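Long-range contact in phenylacetate-CoA oxygenase subunit PaaB (Ralstonia eutropha JMP134, PDB 3EGR), which is probably a small accessory subunit of the multicomponent oxygenase that attacks the aromatic ring of phenylacetyl-CoA during bacterial phenylacetate degradation: residues Trp10-Arg15 with Gly26-Thr31. Sequence-based numbering, arbitrary orientation.
Sequences WEVFVR and GSLHAT
Trp10 reaches past the end of strand 23-29 and hydrogen-bonds through its indole NE1 to Ala30 O, 3.0 Å away. The ring gets there because CG stands anti to the carbonyl carbon (chi1 -58°), beside the backbone N. The donor lies above the carbonyl plane of Ala30, away from the lone-pair directions. Leu28 O meets the same ring at its edge, in plane, and accepts the backbone bond from Trp10 N (2.8 Å); Leu28 N returns one to Trp10 O. The methyl of Ala30, 3.9 Å from Trp10 CD1, is small enough for the chain to run close to the indole.

Val12 and Leu28 lie on this same face and cross at about a right angle, Val12 CG2 resting 4.0 Å from Leu28 CG. Branched and apolar, they suit a surface covered by helix 33-45, where Ala40 meets Val12 and Met39 meets Leu28.

On the other face Glu11 bends at chi2 (-55°), bringing its carboxylate to Ser27. Ser27 OG donates to Glu11 OE1 over 2.7 Å, on the syn side but 28° out of the carboxylate plane. His24 NE2 also bonds OE1, so two donors grip one oxygen of this buried acid and would be expected to stabilise its negative charge. Gly26, with a positive phi, adopts a backbone shape in which a CB would collide with the preceding carbonyl.

Together these contacts build a twisted antiparallel beta hairpin, with strand 9-15 central in the three-stranded sheet and one face packed against the helix, the compact alpha+beta core of PaaB.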
ATOM      1  N   TRP A  10      -8.731  -1.728   7.880  1.00 22.88           N
ATOM      2  CA  TRP A  10      -9.046  -1.754   6.443  1.00 21.34           C
ATOM      3  C   TRP A  10     -10.252  -0.880   6.197  1.00 21.83           C
ATOM      4  O   TRP A  10     -11.179  -0.851   7.007  1.00 22.65           O
ATOM      5  CB  TRP A  10      -9.366  -3.179   5.972  1.00 21.53           C
ATOM      6  CG  TRP A  10      -8.231  -4.138   6.234  1.00 22.54           C
ATOM      7  CD1 TRP A  10      -7.897  -4.674   7.435  1.00 23.66           C
ATOM      8  CD2 TRP A  10      -7.274  -4.643   5.288  1.00 21.52           C
ATOM      9  NE1 TRP A  10      -6.800  -5.472   7.304  1.00 24.52           N
ATOM     10  CE2 TRP A  10      -6.390  -5.466   5.998  1.00 22.32           C
ATOM     11  CE3 TRP A  10      -7.083  -4.483   3.912  1.00 23.14           C
ATOM     12  CZ2 TRP A  10      -5.322  -6.133   5.385  1.00 21.17           C
ATOM     13  CZ3 TRP A  10      -6.006  -5.150   3.300  1.00 22.60           C
ATOM     14  CH2 TRP A  10      -5.157  -5.969   4.039  1.00 21.49           C
ATOM     15  N   GLU A  11     -10.234  -0.133   5.105  1.00 23.08           N
ATOM     16  CA  GLU A  11     -11.428   0.575   4.684  1.00 24.33           C
ATOM     17  C   GLU A  11     -12.148  -0.274   3.645  1.00 25.14           C
ATOM     18  O   GLU A  11     -11.512  -0.929   2.800  1.00 25.03           O
ATOM     19  CB  GLU A  11     -11.086   1.950   4.119  1.00 26.26           C
ATOM     20  CG  GLU A  11     -10.371   2.880   5.097  1.00 25.92           C
ATOM     21  CD  GLU A  11     -11.122   3.080   6.387  1.00 26.84           C
ATOM     22  OE1 GLU A  11     -12.373   3.035   6.395  1.00 28.34           O
ATOM     23  OE2 GLU A  11     -10.455   3.304   7.408  1.00 28.30           O
ATOM     24  N   VAL A  12     -13.476  -0.264   3.726  1.00 24.36           N
ATOM     25  CA  VAL A  12     -14.316  -1.100   2.892  1.00 23.78           C
ATOM     26  C   VAL A  12     -15.169  -0.215   1.983  1.00 24.68           C
ATOM     27  O   VAL A  12     -15.846   0.703   2.451  1.00 26.19           O
ATOM     28  CB  VAL A  12     -15.246  -1.958   3.777  1.00 22.48           C
ATOM     29  CG1 VAL A  12     -16.202  -2.803   2.936  1.00 20.67           C
ATOM     30  CG2 VAL A  12     -14.423  -2.830   4.697  1.00 21.80           C
ATOM     31  N   PHE A  13     -15.151  -0.515   0.689  1.00 24.95           N
ATOM     32  CA  PHE A  13     -15.976   0.183  -0.293  1.00 23.56           C
ATOM     33  C   PHE A  13     -16.799  -0.860  -1.016  1.00 23.27           C
ATOM     34  O   PHE A  13     -16.253  -1.888  -1.419  1.00 22.46           O
ATOM     35  CB  PHE A  13     -15.106   0.929  -1.311  1.00 23.65           C
ATOM     36  CG  PHE A  13     -14.087   1.849  -0.689  1.00 23.99           C
ATOM     37  CD1 PHE A  13     -12.892   1.354  -0.196  1.00 24.40           C
ATOM     38  CD2 PHE A  13     -14.318   3.207  -0.602  1.00 24.72           C
ATOM     39  CE1 PHE A  13     -11.959   2.192   0.376  1.00 24.35           C
ATOM     40  CE2 PHE A  13     -13.383   4.047  -0.026  1.00 24.81           C
ATOM     41  CZ  PHE A  13     -12.209   3.535   0.463  1.00 24.57           C
ATOM     42  N   VAL A  14     -18.095  -0.586  -1.196  1.00 23.06           N
ATOM     43  CA  VAL A  14     -19.012  -1.517  -1.854  1.00 22.70           C
ATOM     44  C   VAL A  14     -19.742  -0.862  -3.026  1.00 24.83           C
ATOM     45  O   VAL A  14     -20.125   0.306  -2.957  1.00 25.63           O
ATOM     46  CB  VAL A  14     -20.071  -2.030  -0.875  1.00 21.50           C
ATOM     47  CG1 VAL A  14     -21.133  -2.787  -1.618  1.00 20.24           C
ATOM     48  CG2 VAL A  14     -19.437  -2.899   0.179  1.00 19.61           C
ATOM     49  N   ARG A  15     -19.928  -1.613  -4.106  1.00 26.08           N
ATOM     50  CA  ARG A  15     -20.800  -1.186  -5.184  1.00 26.63           C
ATOM     51  C   ARG A  15     -21.907  -2.195  -5.304  1.00 26.53           C
ATOM     52  O   ARG A  15     -21.658  -3.348  -5.627  1.00 26.34           O
ATOM     53  CB  ARG A  15     -20.053  -1.108  -6.503  1.00 27.87           C
ATOM     54  CG  ARG A  15     -20.904  -0.592  -7.643  1.00 28.66           C
ATOM     55  CD  ARG A  15     -20.131  -0.631  -8.929  1.00 30.20           C
ATOM     56  NE  ARG A  15     -19.850  -2.007  -9.326  1.00 31.41           N
ATOM     57  CZ  ARG A  15     -18.824  -2.390 -10.086  1.00 32.78           C
ATOM     58  NH1 ARG A  15     -17.946  -1.514 -10.574  1.00 32.08           N
ATOM     59  NH2 ARG A  15     -18.676  -3.682 -10.363  1.00 33.88           N
ATOM     60  N   GLY A  26     -17.576   1.711   5.635  1.00 26.53           N
ATOM     61  CA  GLY A  26     -17.042   1.547   6.981  1.00 25.22           C
ATOM     62  C   GLY A  26     -15.646   0.978   6.998  1.00 26.06           C
ATOM     63  O   GLY A  26     -14.964   0.944   5.957  1.00 26.23           O
ATOM     64  N   SER A  27     -15.249   0.518   8.189  1.00 26.81           N
ATOM     65  CA  SER A  27     -13.908  -0.006   8.469  1.00 28.02           C
ATOM     66  C   SER A  27     -14.021  -1.328   9.167  1.00 27.19           C
ATOM     67  O   SER A  27     -15.066  -1.634   9.722  1.00 29.12           O
ATOM     68  CB  SER A  27     -13.172   0.917   9.427  1.00 29.93           C
ATOM     69  OG  SER A  27     -13.077   2.202   8.859  1.00 35.23           O
ATOM     70  N   LEU A  28     -12.939  -2.096   9.163  1.00 24.68           N
ATOM     71  CA  LEU A  28     -12.835  -3.262  10.014  1.00 23.26           C
ATOM     72  C   LEU A  28     -11.375  -3.674  10.178  1.00 23.35           C
ATOM     73  O   LEU A  28     -10.526  -3.293   9.375  1.00 24.74           O
ATOM     74  CB  LEU A  28     -13.693  -4.418   9.471  1.00 24.22           C
ATOM     75  CG  LEU A  28     -13.508  -4.844   8.016  1.00 25.22           C
ATOM     76  CD1 LEU A  28     -12.119  -5.432   7.808  1.00 22.58           C
ATOM     77  CD2 LEU A  28     -14.605  -5.839   7.607  1.00 24.81           C
ATOM     78  N   HIS A  29     -11.086  -4.423  11.238  1.00 21.17           N
ATOM     79  CA  HIS A  29      -9.751  -4.958  11.461  1.00 21.03           C
ATOM     80  C   HIS A  29      -9.672  -6.403  11.028  1.00 20.75           C
ATOM     81  O   HIS A  29     -10.547  -7.204  11.376  1.00 20.44           O
ATOM     82  CB  HIS A  29      -9.370  -4.865  12.933  1.00 22.05           C
ATOM     83  CG  HIS A  29      -9.235  -3.462  13.432  1.00 21.18           C
ATOM     84  ND1 HIS A  29     -10.302  -2.750  13.934  1.00 21.06           N
ATOM     85  CD2 HIS A  29      -8.168  -2.635  13.490  1.00 20.87           C
ATOM     86  CE1 HIS A  29      -9.892  -1.547  14.292  1.00 21.82           C
ATOM     87  NE2 HIS A  29      -8.604  -1.446  14.021  1.00 21.11           N
ATOM     88  N   ALA A  30      -8.612  -6.735  10.285  1.00 20.81           N
ATOM     89  CA  ALA A  30      -8.432  -8.090   9.732  1.00 19.93           C
ATOM     90  C   ALA A  30      -6.962  -8.393   9.527  1.00 18.50           C
ATOM     91  O   ALA A  30      -6.151  -7.487   9.369  1.00 18.94           O
ATOM     92  CB  ALA A  30      -9.190  -8.249   8.419  1.00 19.44           C
ATOM     93  N   THR A  31      -6.609  -9.671   9.534  1.00 18.74           N
ATOM     94  CA  THR A  31      -5.198 -10.048   9.424  1.00 18.61           C
ATOM     95  C   THR A  31      -4.674  -9.913   7.996  1.00 19.63           C
ATOM     96  O   THR A  31      -3.508  -9.720   7.816  1.00 21.15           O
ATOM     97  CB  THR A  31      -4.925 -11.456   9.939  1.00 17.34           C
ATOM     98  OG1 THR A  31      -5.646 -12.389   9.134  1.00 16.77           O
ATOM     99  CG2 THR A  31      -5.325 -11.595  11.426  1.00 15.34           C
TER